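Local coordinates for protein flavodoxin (Methanosarcina acetivorans C2A, PDB 5WID) that binds flavin mononucleotide and, as a member of the flavodoxin family, probably serves as an electron-transfer protein, at residues 135-138 with 139-143. Residues are numbered along the deposited sequence; the frame is centred on the assembly and turned at random.
Sequences IDIA and EKVKH
I137 and V141 lie one helical turn apart and meet through one methyl branch each: CG2 of I137 stands 4.4 Å from CG2 of V141, a loose apolar touch. The V141 methyl also rests 3.3 Å from the carbonyl oxygen of its partner, measured from V141 CG2 to I137 O. Its chi1 of 166° accounts for this, setting CG1 anti to the backbone N and turning CG2 back beside that N, which is itself hydrogen-bonded to I137 O. The same i to i+4 pattern recurs three more times, E139 N to I135 O, K140 N to D136 O and K142 N to A138 O, all four N-H...O angles lying between 158° and 164°, as expected of a regular alpha helix. This helix, 124-143, is the C-terminal one of the flavodoxin-like alpha/beta/alpha fold and packs against the central sheet: I137 reaches A85 and M112 on two of its strands and I21 and I25 on helix 13-27, while V141 lies on I83. Along another side, CG of E139 passes 3.5 Å from I135 O, and the bend at chi2 swings the carboxylate toward K142. E139 OE2 and K142 NZ form a long salt bridge of 3.6 Å; the ammonium also hydrogen-bonds to the carbonyl oxygen of K28. D136 OD1 is held in a salt bridge by R132 NH1, one turn earlier.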
ATOM      1  N   ILE A 135      -6.172  -9.184   4.728  1.00 14.92           N
ATOM      2  CA  ILE A 135      -6.752 -10.510   4.497  1.00 15.55           C
ATOM      3  C   ILE A 135      -7.142 -10.656   3.034  1.00 17.51           C
ATOM      4  O   ILE A 135      -6.839 -11.672   2.392  1.00 17.97           O
ATOM      5  CB  ILE A 135      -7.966 -10.748   5.420  1.00 15.43           C
ATOM      6  CG1 ILE A 135      -7.519 -10.877   6.881  1.00 18.31           C
ATOM      7  CG2 ILE A 135      -8.741 -12.000   4.976  1.00 17.84           C
ATOM      8  CD1 ILE A 135      -8.676 -10.764   7.892  1.00 19.14           C
ATOM      9  N   ASP A 136      -7.813  -9.635   2.482  1.00 12.98           N
ATOM     10  CA  ASP A 136      -8.234  -9.697   1.085  1.00 16.97           C
ATOM     11  C   ASP A 136      -7.036  -9.816   0.151  1.00 16.36           C
ATOM     12  O   ASP A 136      -7.086 -10.554  -0.840  1.00 16.16           O
ATOM     13  CB  ASP A 136      -9.067  -8.465   0.707  1.00 13.49           C
ATOM     14  CG  ASP A 136     -10.429  -8.415   1.394  1.00 16.77           C
ATOM     15  OD1 ASP A 136     -10.890  -9.441   1.951  1.00 18.60           O
ATOM     16  OD2 ASP A 136     -11.045  -7.323   1.363  1.00 20.24           O
ATOM     17  N   ILE A 137      -5.961  -9.073   0.429  1.00 13.55           N
ATOM     18  CA  ILE A 137      -4.754  -9.175  -0.395  1.00 14.12           C
ATOM     19  C   ILE A 137      -4.206 -10.596  -0.357  1.00 18.54           C
ATOM     20  O   ILE A 137      -3.859 -11.178  -1.393  1.00 17.53           O
ATOM     21  CB  ILE A 137      -3.693  -8.160   0.066  1.00 12.65           C
ATOM     22  CG1 ILE A 137      -4.133  -6.723  -0.234  1.00 12.85           C
ATOM     23  CG2 ILE A 137      -2.359  -8.444  -0.634  1.00 16.31           C
ATOM     24  CD1 ILE A 137      -3.229  -5.676   0.458  1.00 12.74           C
ATOM     25  N   ALA A 138      -4.112 -11.174   0.840  1.00 18.11           N
ATOM     26  CA  ALA A 138      -3.601 -12.535   0.959  1.00 19.76           C
ATOM     27  C   ALA A 138      -4.467 -13.522   0.181  1.00 20.75           C
ATOM     28  O   ALA A 138      -3.947 -14.414  -0.500  1.00 20.71           O
ATOM     29  CB  ALA A 138      -3.519 -12.932   2.434  1.00 17.16           C
ATOM     30  N   GLU A 139      -5.790 -13.372   0.256  1.00 17.15           N
ATOM     31  CA  GLU A 139      -6.667 -14.303  -0.453  1.00 20.04           C
ATOM     32  C   GLU A 139      -6.515 -14.161  -1.960  1.00 20.21           C
ATOM     33  O   GLU A 139      -6.560 -15.158  -2.693  1.00 24.29           O
ATOM     34  CB  GLU A 139      -8.116 -14.076  -0.027  1.00 21.45           C
ATOM     35  CG  GLU A 139      -8.411 -14.581   1.385  1.00 26.69           C
ATOM     36  CD  GLU A 139      -8.083 -16.060   1.544  1.00 48.88           C
ATOM     37  OE1 GLU A 139      -8.343 -16.840   0.601  1.00 51.82           O
ATOM     38  OE2 GLU A 139      -7.550 -16.444   2.603  1.00 56.46           O
ATOM     39  N   LYS A 140      -6.328 -12.930  -2.435  1.00 20.00           N
ATOM     40  CA  LYS A 140      -6.084 -12.704  -3.857  1.00 22.53           C
ATOM     41  C   LYS A 140      -4.776 -13.346  -4.297  1.00 22.91           C
ATOM     42  O   LYS A 140      -4.711 -13.981  -5.357  1.00 25.39           O
ATOM     43  CB  LYS A 140      -6.076 -11.200  -4.142  1.00 23.12           C
ATOM     44  CG  LYS A 140      -6.105 -10.828  -5.613  1.00 32.64           C
ATOM     45  CD  LYS A 140      -7.447 -11.142  -6.245  1.00 32.76           C
ATOM     46  CE  LYS A 140      -8.482 -10.090  -5.879  1.00 37.97           C
ATOM     47  NZ  LYS A 140      -9.766 -10.306  -6.608  1.00 37.54           N
ATOM     48  N   VAL A 141      -3.722 -13.191  -3.487  1.00 21.12           N
ATOM     49  CA  VAL A 141      -2.434 -13.813  -3.791  1.00 24.63           C
ATOM     50  C   VAL A 141      -2.586 -15.325  -3.897  1.00 26.55           C
ATOM     51  O   VAL A 141      -2.116 -15.953  -4.854  1.00 27.93           O
ATOM     52  CB  VAL A 141      -1.390 -13.427  -2.726  1.00 19.99           C
ATOM     53  CG1 VAL A 141      -0.159 -14.327  -2.817  1.00 27.43           C
ATOM     54  CG2 VAL A 141      -0.993 -11.973  -2.885  1.00 19.29           C
ATOM     55  N   LYS A 142      -3.251 -15.930  -2.913  1.00 23.74           N
ATOM     56  CA  LYS A 142      -3.369 -17.384  -2.892  1.00 28.73           C
ATOM     57  C   LYS A 142      -4.267 -17.891  -4.008  1.00 30.78           C
ATOM     58  O   LYS A 142      -4.076 -19.013  -4.492  1.00 36.34           O
ATOM     59  CB  LYS A 142      -3.886 -17.845  -1.528  1.00 28.16           C
ATOM     60  CG  LYS A 142      -2.911 -17.538  -0.394  1.00 33.02           C
ATOM     61  CD  LYS A 142      -3.198 -18.350   0.850  1.00 38.80           C
ATOM     62  CE  LYS A 142      -4.471 -17.891   1.532  1.00 38.26           C
ATOM     63  NZ  LYS A 142      -4.615 -18.512   2.880  1.00 44.29           N
ATOM     64  N   HIS A 143      -5.242 -17.085  -4.433  1.00 30.97           N
ATOM     65  CA  HIS A 143      -6.117 -17.501  -5.524  1.00 49.01           C
ATOM     66  C   HIS A 143      -5.368 -17.575  -6.847  1.00 54.51           C
ATOM     67  O   HIS A 143      -5.750 -18.348  -7.733  1.00 56.38           O
ATOM     68  CB  HIS A 143      -7.307 -16.548  -5.639  1.00 54.46           C
ATOM     69  CG  HIS A 143      -8.217 -16.856  -6.788  1.00 72.37           C
ATOM     70  ND1 HIS A 143      -8.168 -16.166  -7.980  1.00 77.42           N
ATOM     71  CD2 HIS A 143      -9.196 -17.781  -6.928  1.00 76.59           C
ATOM     72  CE1 HIS A 143      -9.079 -16.651  -8.805  1.00 77.71           C
ATOM     73  NE2 HIS A 143      -9.716 -17.632  -8.191  1.00 76.46           N
TER